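Activated BY transcription factor SSRB (Salmonella enterica, PDB 2WNW) belongs to glycosyl hydrolase family 30, is also known as SrfJ, and combines a TIM barrel with a beta-sandwich domain. Local coordinates at residues Q91-D94 and F95-G98; Q194-V198 and A199-W203; H309-T312 and Y313-M317; G340-H343 and Q344-C348. All coordinates share one frame; numbering follows the deposited sequence.

In the fold
The four contacts come in chain order, each a local turn or helical step within the family 30 TIM-barrel domain. Contact 1 follows barrel strand 85-90, contact 2 follows strand 190-192, and contact 4 lies between strands 332-336 and 352-355. These three loops touch: the centres of contacts 1 and 4 are about 9 Å apart, those of 1 and 2 about 13 Å, and those of 2 and 4 about 16 Å. D94, E196 and N346 each lie close to bound glycerol, consistent with a pocket lined by these loops. Contact 3, on helix 305-322, stands apart, with its centre 22 to 26 Å from the others, where the barrel meets the beta sandwich.

Contact 1 of 4, residues Q91-D94 and F95-G98; sequences QSCD and FSLG
S96 sets its OG beside its own backbone N, trans to the carbonyl carbon (chi1 -59°), and this carries the hydroxyl back over the turn to C93. S96 OG donates to C93 O at 2.9 Å, arriving from above the carbonyl plane. Within the same turn F95 forms the centre of an inverse gamma turn, closed by a weak bond from S96 N to D94 O, also 2.9 Å long and bent to 144°. The chain bends sharply here, and C93 SG lies 4.0 Å from F95 CB. The D94 carboxylate and the F95 ring run side by side in the same direction, their planes 70° apart, with D94 OD2 3.5 Å from F95 CD1. That oxygen is gripped from outside by N342 ND2 and N346 ND2, while D94 OD1 bonds to glycerol, so several partners hold the carboxylate in place. S92 CB packs 3.6 Å from G98 O, and S92 OG is hydrogen-bonded to D204 OD1 and to Y100 N. The whole turn belongs to the loop between strand 85-90 and helix 106-110. F95 pushes its ring against W331 and strand 332-336, S96 rests on E54 of helix 54-61, and L97 reaches across to helices 54-61 and 117-122.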
loop_
_atom_site.group_PDB
_atom_site.type_symbol
_atom_site.label_atom_id
_atom_site.label_comp_id
_atom_site.label_asym_id
_atom_site.label_seq_id
_atom_site.Cartn_x
_atom_site.Cartn_y
_atom_site.Cartn_z
ATOM N N GLN A 91 29.860 15.108 15.784
ATOM C CA GLN A 91 31.193 15.000 15.187
ATOM C C GLN A 91 30.983 14.994 13.667
ATOM O O GLN A 91 29.854 15.118 13.197
ATOM C CB GLN A 91 31.950 13.753 15.672
ATOM C CG GLN A 91 32.129 13.734 17.195
ATOM C CD GLN A 91 33.217 12.791 17.681
ATOM O OE1 GLN A 91 33.396 11.689 17.152
ATOM N NE2 GLN A 91 33.936 13.213 18.714
ATOM N N SER A 92 32.052 14.847 12.897
ATOM C CA SER A 92 31.946 14.906 11.441
ATOM C C SER A 92 31.183 13.816 10.681
ATOM O O SER A 92 31.104 12.664 11.106
ATOM C CB SER A 92 33.350 15.014 10.843
ATOM O OG SER A 92 34.134 13.891 11.201
ATOM N N CYS A 93 30.610 14.219 9.547
ATOM C CA CYS A 93 29.916 13.316 8.636
ATOM C C CYS A 93 30.602 13.624 7.304
ATOM O O CYS A 93 31.525 14.442 7.277
ATOM C CB CYS A 93 28.404 13.607 8.579
ATOM S SG CYS A 93 27.895 15.185 7.869
ATOM N N ASP A 94 30.193 12.989 6.210
ATOM C CA ASP A 94 30.861 13.258 4.935
ATOM C C ASP A 94 30.705 14.708 4.490
ATOM O O ASP A 94 31.595 15.268 3.841
ATOM C CB ASP A 94 30.374 12.292 3.841
ATOM C CG ASP A 94 28.874 12.310 3.661
ATOM O OD1 ASP A 94 28.152 12.308 4.681
ATOM O OD2 ASP A 94 28.418 12.302 2.498
ATOM N N PHE A 95 29.582 15.326 4.842
ATOM C CA PHE A 95 29.380 16.717 4.480
ATOM C C PHE A 95 30.032 17.640 5.504
ATOM O O PHE A 95 29.365 18.367 6.249
ATOM C CB PHE A 95 27.889 17.026 4.311
ATOM C CG PHE A 95 27.359 16.639 2.962
ATOM C CD1 PHE A 95 26.833 15.367 2.735
ATOM C CD2 PHE A 95 27.464 17.523 1.893
ATOM C CE1 PHE A 95 26.423 14.980 1.456
ATOM C CE2 PHE A 95 27.060 17.150 0.616
ATOM C CZ PHE A 95 26.539 15.874 0.395
ATOM N N SER A 96 31.360 17.580 5.525
ATOM C CA SER A 96 32.183 18.388 6.416
ATOM C C SER A 96 33.432 18.748 5.625
ATOM O O SER A 96 33.704 18.148 4.584
ATOM C CB SER A 96 32.586 17.586 7.657
ATOM O OG SER A 96 31.452 17.132 8.376
ATOM N N LEU A 97 34.184 19.727 6.112
ATOM C CA LEU A 97 35.407 20.139 5.435
ATOM C C LEU A 97 36.447 19.035 5.604
ATOM O O LEU A 97 37.438 18.978 4.880
ATOM C CB LEU A 97 35.919 21.453 6.029
ATOM C CG LEU A 97 34.972 22.653 5.903
ATOM C CD1 LEU A 97 35.584 23.869 6.583
ATOM C CD2 LEU A 97 34.704 22.943 4.430
ATOM N N GLY A 98 36.197 18.155 6.569
ATOM C CA GLY A 98 37.095 17.049 6.845
ATOM C C GLY A 98 36.673 16.381 8.141
ATOM O O GLY A 98 35.712 16.820 8.772
#

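Contact 2 of 4, residues Q194-V198 and A199-W203; sequences QNEPV and AVKTW
E196 opens a type I turn that A199 closes, with A199 N donating to E196 O at 3.0 Å from above the carbonyl plane. Next to the turn, water 1 sits within hydrogen-bonding distance of both E196 O and A199 O. E196 keeps CG trans to its carbonyl carbon (chi1 -56°) and stretches out from there, so its carboxylate meets K201 coming across at about a right angle. The touching atoms are E196 OE1 and K201 CE, 3.3 Å apart, while the salt bridge to K201 NZ is long at 3.7 Å. Water 3 spans the same pair: it donates to E196 OE2 at 2.9 Å and accepts a weak bond from K201 NZ. Further along, W203 NE1 gives its N-H in the ring plane to water 2 at 2.7 Å, and that water has a weak link to E196 OE2. K201 CB lies over the rim of one indole face, while the far end of the same chain, CE and NZ, meets the carboxylate. E196 OE2 also bonds to glycerol. This loop links strand 190-192 to helix 210-227. E196 is flanked by H240 and by H268 of strand 264-268, its backbone bonds to D239, and W203 packs on D94.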
loop_
_atom_site.group_PDB
_atom_site.type_symbol
_atom_site.label_atom_id
_atom_site.label_comp_id
_atom_site.label_asym_id
_atom_site.label_seq_id
_atom_site.Cartn_x
_atom_site.Cartn_y
_atom_site.Cartn_z
ATOM N N GLN A 194 23.633 5.399 15.942
ATOM C CA GLN A 194 24.640 5.475 14.895
ATOM C C GLN A 194 23.995 5.532 13.519
ATOM O O GLN A 194 23.019 4.829 13.246
ATOM C CB GLN A 194 25.544 4.241 14.983
ATOM C CG GLN A 194 26.436 3.996 13.778
ATOM C CD GLN A 194 27.545 5.019 13.651
ATOM O OE1 GLN A 194 28.156 5.408 14.642
ATOM N NE2 GLN A 194 27.830 5.438 12.423
ATOM N N ASN A 195 24.546 6.378 12.656
ATOM C CA ASN A 195 24.053 6.505 11.295
ATOM C C ASN A 195 24.494 5.248 10.538
ATOM O O ASN A 195 25.678 4.896 10.553
ATOM C CB ASN A 195 24.670 7.743 10.630
ATOM C CG ASN A 195 24.294 7.871 9.161
ATOM O OD1 ASN A 195 23.133 8.100 8.820
ATOM N ND2 ASN A 195 25.279 7.715 8.285
ATOM N N GLU A 196 23.541 4.558 9.915
ATOM C CA GLU A 196 23.839 3.360 9.122
ATOM C C GLU A 196 24.840 2.416 9.796
ATOM O O GLU A 196 25.927 2.165 9.265
ATOM C CB GLU A 196 24.383 3.787 7.755
ATOM C CG GLU A 196 23.458 4.712 6.976
ATOM C CD GLU A 196 23.975 5.020 5.582
ATOM O OE1 GLU A 196 24.380 4.078 4.872
ATOM O OE2 GLU A 196 23.964 6.201 5.186
ATOM N N PRO A 197 24.466 1.848 10.955
ATOM C CA PRO A 197 25.297 0.930 11.742
ATOM C C PRO A 197 25.781 -0.353 11.076
ATOM O O PRO A 197 26.609 -1.063 11.642
ATOM C CB PRO A 197 24.432 0.648 12.966
ATOM C CG PRO A 197 23.030 0.746 12.418
ATOM C CD PRO A 197 23.122 1.974 11.549
ATOM N N VAL A 198 25.274 -0.665 9.890
ATOM C CA VAL A 198 25.705 -1.880 9.209
ATOM C C VAL A 198 26.452 -1.566 7.920
ATOM O O VAL A 198 26.783 -2.471 7.155
ATOM C CB VAL A 198 24.501 -2.798 8.863
ATOM C CG1 VAL A 198 23.759 -3.185 10.133
ATOM C CG2 VAL A 198 23.566 -2.092 7.888
ATOM N N ALA A 199 26.737 -0.289 7.685
ATOM C CA ALA A 199 27.410 0.091 6.450
ATOM C C ALA A 199 28.776 0.751 6.574
ATOM O O ALA A 199 28.945 1.762 7.258
ATOM C CB ALA A 199 26.491 0.988 5.625
ATOM N N VAL A 200 29.750 0.170 5.887
ATOM C CA VAL A 200 31.094 0.722 5.863
ATOM C C VAL A 200 31.098 1.762 4.743
ATOM O O VAL A 200 30.612 1.493 3.647
ATOM C CB VAL A 200 32.145 -0.354 5.522
ATOM C CG1 VAL A 200 33.515 0.294 5.386
ATOM C CG2 VAL A 200 32.164 -1.437 6.598
ATOM N N LYS A 201 31.625 2.948 5.021
ATOM C CA LYS A 201 31.697 4.006 4.015
ATOM C C LYS A 201 33.138 4.502 3.932
ATOM O O LYS A 201 33.897 4.332 4.880
ATOM C CB LYS A 201 30.789 5.175 4.408
ATOM C CG LYS A 201 29.312 4.827 4.518
ATOM C CD LYS A 201 28.731 4.471 3.160
ATOM C CE LYS A 201 27.237 4.226 3.250
ATOM N NZ LYS A 201 26.677 3.818 1.931
ATOM N N THR A 202 33.517 5.107 2.808
ATOM C CA THR A 202 34.869 5.640 2.670
ATOM C C THR A 202 34.970 6.888 3.541
ATOM O O THR A 202 36.059 7.417 3.777
ATOM C CB THR A 202 35.195 6.023 1.209
ATOM O OG1 THR A 202 34.214 6.947 0.728
ATOM C CG2 THR A 202 35.213 4.787 0.321
ATOM N N TRP A 203 33.818 7.365 4.004
ATOM C CA TRP A 203 33.765 8.530 4.879
ATOM C C TRP A 203 33.402 8.076 6.294
ATOM O O TRP A 203 33.420 6.885 6.583
ATOM C CB TRP A 203 32.756 9.556 4.356
ATOM C CG TRP A 203 31.378 9.016 4.089
ATOM C CD1 TRP A 203 30.420 8.706 5.013
ATOM C CD2 TRP A 203 30.794 8.757 2.806
ATOM N NE1 TRP A 203 29.275 8.275 4.384
ATOM C CE2 TRP A 203 29.477 8.296 3.028
ATOM C CE3 TRP A 203 31.257 8.871 1.487
ATOM C CZ2 TRP A 203 28.614 7.947 1.979
ATOM C CZ3 TRP A 203 30.400 8.526 0.443
ATOM C CH2 TRP A 203 29.093 8.069 0.699
HETATM O O HOH W 1 28.218 3.846 9.133
HETATM O O HOH W 2 27.113 7.243 5.688
HETATM O O HOH W 3 23.981 5.651 2.344
#

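Contact 3 of 4, residues H309-T312 and Y313-M317; sequences HWHT and YLHDM
L314 CD1 sits over one face of the W310 indole, 3.6 Å from the centroid of the five-membered ring, in a CH-pi contact that comes closest at W310 CE2. One residue further on the same arrangement recurs: H315 CB covers a face of the H311 imidazole, 3.9 Å from its centroid. Both histidines hold CG trans to their backbone N (chi1 170° and 179°), which sends the two rings out side by side. Their planes are only 19° apart, but they are offset so much that there is little stacking between them. Helical bonds fix this spacing, among them H315 N to H311 O at 2.8 Å and L314 N to W310 O at 3.1 Å. On another side of the helix, H309 O lies in the plane of the Y313 ring at its edge, 3.4 Å from CD1.

Outside this shell, the beta sandwich meets the helix. W310 and L314 both touch A437 of strand 437-442, W310 NE1 donates to S435 O, and H311 ND1 pairs with Y410 OH. Y313 instead faces the barrel, bonding through OH to D330. N391 of the second subunit packs on H315. The bond from H315 ND1 to E394, on sandwich strand 393-399, joins the barrel helix to the sandwich, while NE2 bonds to D273 of a barrel loop; two such carboxylates would probably favour the protonated imidazolium.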
loop_
_atom_site.group_PDB
_atom_site.type_symbol
_atom_site.label_atom_id
_atom_site.label_comp_id
_atom_site.label_asym_id
_atom_site.label_seq_id
_atom_site.Cartn_x
_atom_site.Cartn_y
_atom_site.Cartn_z
ATOM N N HIS A 309 13.930 14.270 -9.587
ATOM C CA HIS A 309 14.148 14.582 -8.176
ATOM C C HIS A 309 12.819 14.913 -7.506
ATOM O O HIS A 309 12.573 14.539 -6.358
ATOM C CB HIS A 309 15.129 15.747 -8.052
ATOM C CG HIS A 309 16.491 15.443 -8.595
ATOM N ND1 HIS A 309 17.499 16.381 -8.652
ATOM C CD2 HIS A 309 17.009 14.304 -9.116
ATOM C CE1 HIS A 309 18.578 15.834 -9.186
ATOM N NE2 HIS A 309 18.306 14.575 -9.477
ATOM N N TRP A 310 11.969 15.616 -8.245
ATOM C CA TRP A 310 10.636 15.996 -7.792
ATOM C C TRP A 310 9.885 14.709 -7.467
ATOM O O TRP A 310 9.300 14.564 -6.388
ATOM C CB TRP A 310 9.960 16.784 -8.927
ATOM C CG TRP A 310 8.467 16.967 -8.868
ATOM C CD1 TRP A 310 7.527 16.239 -9.547
ATOM C CD2 TRP A 310 7.752 18.021 -8.204
ATOM N NE1 TRP A 310 6.278 16.780 -9.359
ATOM C CE2 TRP A 310 6.387 17.873 -8.539
ATOM C CE3 TRP A 310 8.133 19.076 -7.362
ATOM C CZ2 TRP A 310 5.395 18.746 -8.061
ATOM C CZ3 TRP A 310 7.146 19.946 -6.887
ATOM C CH2 TRP A 310 5.795 19.773 -7.240
ATOM N N HIS A 311 9.932 13.760 -8.396
ATOM C CA HIS A 311 9.275 12.473 -8.205
ATOM C C HIS A 311 9.820 11.706 -7.007
ATOM O O HIS A 311 9.058 11.184 -6.202
ATOM C CB HIS A 311 9.441 11.587 -9.439
ATOM C CG HIS A 311 9.001 10.175 -9.217
ATOM N ND1 HIS A 311 7.673 9.807 -9.178
ATOM C CD2 HIS A 311 9.711 9.051 -8.955
ATOM C CE1 HIS A 311 7.584 8.517 -8.898
ATOM N NE2 HIS A 311 8.806 8.036 -8.758
ATOM N N THR A 312 11.143 11.614 -6.904
ATOM C CA THR A 312 11.751 10.871 -5.804
ATOM C C THR A 312 11.269 11.346 -4.437
ATOM O O THR A 312 10.886 10.532 -3.598
ATOM C CB THR A 312 13.294 10.946 -5.877
ATOM O OG1 THR A 312 13.735 10.299 -7.079
ATOM C CG2 THR A 312 13.935 10.261 -4.676
ATOM N N TYR A 313 11.269 12.658 -4.218
ATOM C CA TYR A 313 10.828 13.197 -2.937
ATOM C C TYR A 313 9.346 12.954 -2.675
ATOM O O TYR A 313 8.973 12.431 -1.622
ATOM C CB TYR A 313 11.116 14.704 -2.849
ATOM C CG TYR A 313 12.494 15.039 -2.315
ATOM C CD1 TYR A 313 13.616 15.027 -3.147
ATOM C CD2 TYR A 313 12.679 15.332 -0.961
ATOM C CE1 TYR A 313 14.893 15.298 -2.638
ATOM C CE2 TYR A 313 13.946 15.598 -0.443
ATOM C CZ TYR A 313 15.046 15.580 -1.284
ATOM O OH TYR A 313 16.291 15.836 -0.762
ATOM N N LEU A 314 8.496 13.332 -3.627
ATOM C CA LEU A 314 7.056 13.157 -3.448
ATOM C C LEU A 314 6.636 11.699 -3.317
ATOM O O LEU A 314 5.836 11.356 -2.449
ATOM C CB LEU A 314 6.292 13.813 -4.602
ATOM C CG LEU A 314 6.290 15.345 -4.605
ATOM C CD1 LEU A 314 5.681 15.850 -5.907
ATOM C CD2 LEU A 314 5.504 15.866 -3.402
ATOM N N HIS A 315 7.181 10.842 -4.175
ATOM C CA HIS A 315 6.843 9.424 -4.152
ATOM C C HIS A 315 7.202 8.767 -2.823
ATOM O O HIS A 315 6.401 8.022 -2.258
ATOM C CB HIS A 315 7.554 8.693 -5.297
ATOM C CG HIS A 315 7.284 7.220 -5.337
ATOM N ND1 HIS A 315 6.069 6.695 -5.721
ATOM C CD2 HIS A 315 8.070 6.161 -5.027
ATOM C CE1 HIS A 315 6.117 5.376 -5.644
ATOM N NE2 HIS A 315 7.321 5.026 -5.226
ATOM N N ASP A 316 8.400 9.039 -2.312
ATOM C CA ASP A 316 8.795 8.424 -1.053
ATOM C C ASP A 316 8.023 8.991 0.132
ATOM O O ASP A 316 7.604 8.246 1.019
ATOM C CB ASP A 316 10.301 8.577 -0.820
ATOM C CG ASP A 316 10.820 7.593 0.210
ATOM O OD1 ASP A 316 11.037 7.986 1.377
ATOM O OD2 ASP A 316 10.983 6.412 -0.151
ATOM N N MET A 317 7.824 10.306 0.150
ATOM C CA MET A 317 7.089 10.929 1.246
ATOM C C MET A 317 5.654 10.420 1.343
ATOM O O MET A 317 5.186 10.056 2.424
ATOM C CB MET A 317 7.087 12.450 1.079
ATOM C CG MET A 317 8.466 13.072 1.238
ATOM S SD MET A 317 8.472 14.838 0.886
ATOM C CE MET A 317 7.875 15.507 2.444
#

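Contact 4 of 4, residues G340-H343 and Q344-C348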
loop_
_atom_site.group_PDB
_atom_site.type_symbol
_atom_site.label_atom_id
_atom_site.label_comp_id
_atom_site.label_asym_id
_atom_site.label_seq_id
_atom_site.Cartn_x
_atom_site.Cartn_y
_atom_site.Cartn_z
ATOM N N GLY A 340 28.412 20.614 -2.640
ATOM C CA GLY A 340 29.387 20.375 -1.591
ATOM C C GLY A 340 29.273 21.439 -0.518
ATOM O O GLY A 340 28.309 22.204 -0.514
ATOM N N PRO A 341 30.258 21.542 0.388
ATOM C CA PRO A 341 31.471 20.721 0.461
ATOM C C PRO A 341 31.266 19.339 1.079
ATOM O O PRO A 341 30.443 19.165 1.976
ATOM C CB PRO A 341 32.409 21.586 1.294
ATOM C CG PRO A 341 31.463 22.202 2.282
ATOM C CD PRO A 341 30.273 22.593 1.422
ATOM N N ASN A 342 32.027 18.364 0.590
ATOM C CA ASN A 342 31.969 16.987 1.083
ATOM C C ASN A 342 33.418 16.496 1.067
ATOM O O ASN A 342 34.052 16.472 0.012
ATOM C CB ASN A 342 31.098 16.132 0.157
ATOM C CG ASN A 342 30.894 14.722 0.679
ATOM O OD1 ASN A 342 31.819 13.903 0.683
ATOM N ND2 ASN A 342 29.676 14.430 1.128
ATOM N N HIS A 343 33.940 16.099 2.224
ATOM C CA HIS A 343 35.339 15.687 2.288
ATOM C C HIS A 343 35.710 14.377 1.595
ATOM O O HIS A 343 36.877 13.992 1.589
ATOM C CB HIS A 343 35.837 15.719 3.746
ATOM C CG HIS A 343 35.451 14.532 4.571
ATOM N ND1 HIS A 343 36.119 13.328 4.503
ATOM C CD2 HIS A 343 34.502 14.381 5.527
ATOM C CE1 HIS A 343 35.602 12.488 5.383
ATOM N NE2 HIS A 343 34.620 13.103 6.018
ATOM N N GLN A 344 34.729 13.705 0.999
ATOM C CA GLN A 344 34.996 12.475 0.259
ATOM C C GLN A 344 34.508 12.596 -1.183
ATOM O O GLN A 344 34.461 11.613 -1.918
ATOM C CB GLN A 344 34.338 11.268 0.928
ATOM C CG GLN A 344 35.233 10.560 1.927
ATOM C CD GLN A 344 36.526 10.071 1.300
ATOM O OE1 GLN A 344 37.611 10.554 1.627
ATOM N NE2 GLN A 344 36.416 9.110 0.387
ATOM N N GLY A 345 34.151 13.813 -1.582
ATOM C CA GLY A 345 33.683 14.047 -2.938
ATOM C C GLY A 345 32.298 13.502 -3.243
ATOM O O GLY A 345 31.913 13.396 -4.409
ATOM N N ASN A 346 31.548 13.154 -2.202
ATOM C CA ASN A 346 30.201 12.620 -2.373
ATOM C C ASN A 346 29.200 13.767 -2.522
ATOM O O ASN A 346 28.343 13.975 -1.658
ATOM C CB ASN A 346 29.834 11.747 -1.168
ATOM C CG ASN A 346 28.439 11.166 -1.272
ATOM O OD1 ASN A 346 28.037 10.692 -2.332
ATOM N ND2 ASN A 346 27.695 11.191 -0.167
ATOM N N LEU A 347 29.317 14.506 -3.625
ATOM C CA LEU A 347 28.450 15.652 -3.900
ATOM C C LEU A 347 26.995 15.240 -4.120
ATOM O O LEU A 347 26.716 14.247 -4.791
ATOM C CB LEU A 347 28.968 16.403 -5.131
ATOM C CG LEU A 347 30.443 16.829 -5.079
ATOM C CD1 LEU A 347 30.845 17.464 -6.404
ATOM C CD2 LEU A 347 30.659 17.803 -3.930
ATOM N N CYS A 348 26.073 16.019 -3.558
ATOM C CA CYS A 348 24.642 15.740 -3.675
ATOM C C CYS A 348 23.858 17.031 -3.846
ATOM O O CYS A 348 24.358 18.116 -3.566
ATOM C CB CYS A 348 24.117 15.046 -2.410
ATOM S SG CYS A 348 24.870 13.458 -1.979
#
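N342 carries most of this turn. Its CG points trans to the backbone N (chi1 -175°), which tucks the amide into the concave side of the loop, where OD1 accepts two backbone N-H groups. Q344 N reaches N342 OD1 at 2.9 Å, only slightly tilted from the amide plane, whereas N346 N bonds to the same oxygen at 3.0 Å from far above that plane. The main-chain oxygen joins in as well: G345 N donates to N342 O at 3.1 Å, closing a type I turn. Past it, N346 folds into an inverse gamma turn, with L347 N bonded weakly to G345 O, and N346 CB comes 3.5 Å from N342 OD1. The side chains of N342 and N346 pass at a slant, amide planes 86° apart, both ND2 atoms being engaged by D94.

Q344 and H343 form the outer corner. Ring and amide are turned steeply against each other, with Q344 CG 4.0 Å from H343 CE1. Each has its polar tip held elsewhere: H343 NE2 bonds to D204, and Q344 NE2 makes a weak bond to T202. At the open end of the loop, beyond the cis peptide before P341, L347 CD2 closes against G340 CA at 3.7 Å.

N342 OD1 with Q344 N makes an Asx turn, and with the N342 carbonyl bonded to G345 N the pair of bonds meets the definition of an Asx motif. Here it shapes the loop between strands 332-336 and 352-355, beside the glycerol near N346.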